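DUF1993 domain-containing protein (Shewanella denitrificans, PDB 2OQM) is of unknown function but belongs to the DinB-like family of helical-bundle proteins. Local coordinates at residues Ala76-Lys81 with Arg108-Ser113. Numbering follows the deposited sequence. Where two conformers were deposited one is given.
Sequences ACDTAK and RQRIAS
Cys77 packs against helix 104-119, its SG 3.8 Å from Ile111 CG1 and from Arg110 CG. This is the close-packed, apolar part of the contact, and Val114 also touches Cys77. Farther out, packing gives way to charge and water. Arg110 passes beside Cys77, its chain leaving the backbone with CG opposite N (chi1 177°) and then bending at chi2, and crosses Asp78 nearly at right angles. Arg110 NH2 donates a fairly straight hydrogen bond (3.0 Å, 160°) to Asp78 OD1, part of a salt bridge; the oxygen lies near the guanidinium plane but is met from above the carboxylate plane. A water accepts from Arg110 NE and donates to Asp78 OD1, while Lys81 NZ makes a long salt bridge to that oxygen. Arg110 also forms salt bridges with Asp99, its strongest partner, through NH2 and with Glu101 through NH1. A methionine in its place would probably leave Asp99 and Glu101 without this cation, Asp78 relying on the long bridge to Lys81, and the water without its NE donor. Segments 76-81 and 108-113 run nearly parallel (10°), axes 10.0 Å apart at closest approach, as neighbours in the four-helix bundle of the DinB-like fold.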
loop_
_atom_site.group_PDB
_atom_site.type_symbol
_atom_site.label_atom_id
_atom_site.label_comp_id
_atom_site.label_asym_id
_atom_site.label_seq_id
_atom_site.Cartn_x
_atom_site.Cartn_y
_atom_site.Cartn_z
ATOM N N ALA A 76 5.015 -2.250 -10.552
ATOM C CA ALA A 76 5.446 -1.364 -9.467
ATOM C C ALA A 76 6.287 -0.231 -9.985
ATOM O O ALA A 76 6.045 0.905 -9.652
ATOM C CB ALA A 76 6.167 -2.115 -8.330
ATOM N N CYS A 77 7.253 -0.508 -10.844
ATOM C CA CYS A 77 8.102 0.542 -11.351
ATOM C C CYS A 77 7.299 1.566 -12.175
ATOM O O CYS A 77 7.494 2.776 -12.046
ATOM C CB CYS A 77 9.215 -0.051 -12.203
ATOM S SG CYS A 77 10.527 -0.960 -11.309
ATOM N N ASP A 78 6.414 1.067 -13.016
ATOM C CA ASP A 78 5.576 1.914 -13.872
ATOM C C ASP A 78 4.620 2.743 -13.047
ATOM O O ASP A 78 4.414 3.912 -13.315
ATOM C CB ASP A 78 4.785 1.079 -14.877
ATOM C CG ASP A 78 5.578 0.705 -16.101
ATOM O OD1 ASP A 78 6.688 1.224 -16.331
ATOM O OD2 ASP A 78 5.058 -0.136 -16.845
ATOM N N THR A 79 4.102 2.168 -11.971
ATOM C CA THR A 79 3.210 2.928 -11.129
ATOM C C THR A 79 3.892 4.197 -10.598
ATOM O O THR A 79 3.290 5.289 -10.597
ATOM C CB THR A 79 2.723 2.060 -9.988
ATOM O OG1 THR A 79 1.992 0.951 -10.528
ATOM C CG2 THR A 79 1.821 2.837 -9.065
ATOM N N ALA A 80 5.108 4.026 -10.071
ATOM C CA ALA A 80 5.931 5.126 -9.570
ATOM C C ALA A 80 6.270 6.107 -10.680
ATOM O O ALA A 80 6.040 7.314 -10.541
ATOM C CB ALA A 80 7.199 4.615 -8.925
ATOM N N LYS A 81 6.801 5.586 -11.780
ATOM C CA LYS A 81 7.299 6.434 -12.877
ATOM C C LYS A 81 6.156 7.234 -13.520
ATOM O O LYS A 81 6.214 8.459 -13.605
ATOM C CB LYS A 81 7.984 5.578 -13.948
ATOM C CG LYS A 81 8.502 6.399 -15.156
ATOM C CD LYS A 81 8.898 5.511 -16.317
ATOM C CE LYS A 81 7.695 4.831 -16.980
ATOM N NZ LYS A 81 8.085 4.007 -18.158
ATOM N N ARG A 108 16.745 -5.342 -12.021
ATOM C CA ARG A 108 17.521 -4.379 -11.225
ATOM C C ARG A 108 17.817 -3.114 -12.027
ATOM O O ARG A 108 17.781 -2.012 -11.478
ATOM C CB ARG A 108 18.845 -4.956 -10.788
ATOM C CG ARG A 108 18.719 -6.199 -9.993
ATOM C CD ARG A 108 18.903 -5.966 -8.550
ATOM N NE ARG A 108 19.458 -7.139 -7.855
ATOM C CZ ARG A 108 19.246 -7.376 -6.572
ATOM N NH1 ARG A 108 18.493 -6.558 -5.839
ATOM N NH2 ARG A 108 19.761 -8.451 -6.029
ATOM N N GLN A 109 18.067 -3.272 -13.324
ATOM C CA GLN A 109 18.242 -2.103 -14.206
ATOM C C GLN A 109 16.967 -1.261 -14.304
ATOM O O GLN A 109 17.032 -0.052 -14.254
ATOM C CB GLN A 109 18.686 -2.525 -15.588
ATOM C CG GLN A 109 18.875 -1.336 -16.563
ATOM C CD GLN A 109 19.929 -0.345 -16.097
ATOM O OE1 GLN A 109 19.644 0.848 -15.891
ATOM N NE2 GLN A 109 21.150 -0.832 -15.912
ATOM N N ARG A 110 15.820 -1.917 -14.397
ATOM C CA ARG A 110 14.516 -1.227 -14.486
ATOM C C ARG A 110 14.280 -0.373 -13.245
ATOM O O ARG A 110 13.928 0.817 -13.349
ATOM C CB ARG A 110 13.411 -2.250 -14.668
ATOM C CG ARG A 110 11.972 -1.713 -14.714
ATOM C CD ARG A 110 11.682 -1.009 -15.950
ATOM N NE ARG A 110 10.242 -0.820 -16.150
ATOM C CZ ARG A 110 9.452 -1.621 -16.873
ATOM N NH1 ARG A 110 9.904 -2.729 -17.443
ATOM N NH2 ARG A 110 8.198 -1.291 -17.038
ATOM N N ILE A 111 14.526 -0.967 -12.073
ATOM C CA ILE A 111 14.416 -0.220 -10.809
ATOM C C ILE A 111 15.360 0.945 -10.782
ATOM O O ILE A 111 14.975 2.028 -10.456
ATOM C CB ILE A 111 14.660 -1.147 -9.567
ATOM C CG1 ILE A 111 13.569 -2.212 -9.491
ATOM C CG2 ILE A 111 14.719 -0.355 -8.274
ATOM C CD1 ILE A 111 13.768 -3.259 -8.364
ATOM N N ALA A 112 16.616 0.718 -11.182
ATOM C CA ALA A 112 17.618 1.762 -11.164
ATOM C C ALA A 112 17.211 2.958 -12.045
ATOM O O ALA A 112 17.439 4.109 -11.687
ATOM C CB ALA A 112 18.957 1.184 -11.633
ATOM N N SER A 113 16.637 2.669 -13.207
ATOM C CA SER A 113 16.218 3.694 -14.160
ATOM C C SER A 113 15.091 4.536 -13.561
ATOM O O SER A 113 15.071 5.774 -13.650
ATOM C CB SER A 113 15.702 3.020 -15.420
ATOM O OG SER A 113 15.117 3.958 -16.309
HETATM O O HOH W 1 9.262 1.610 -15.253
#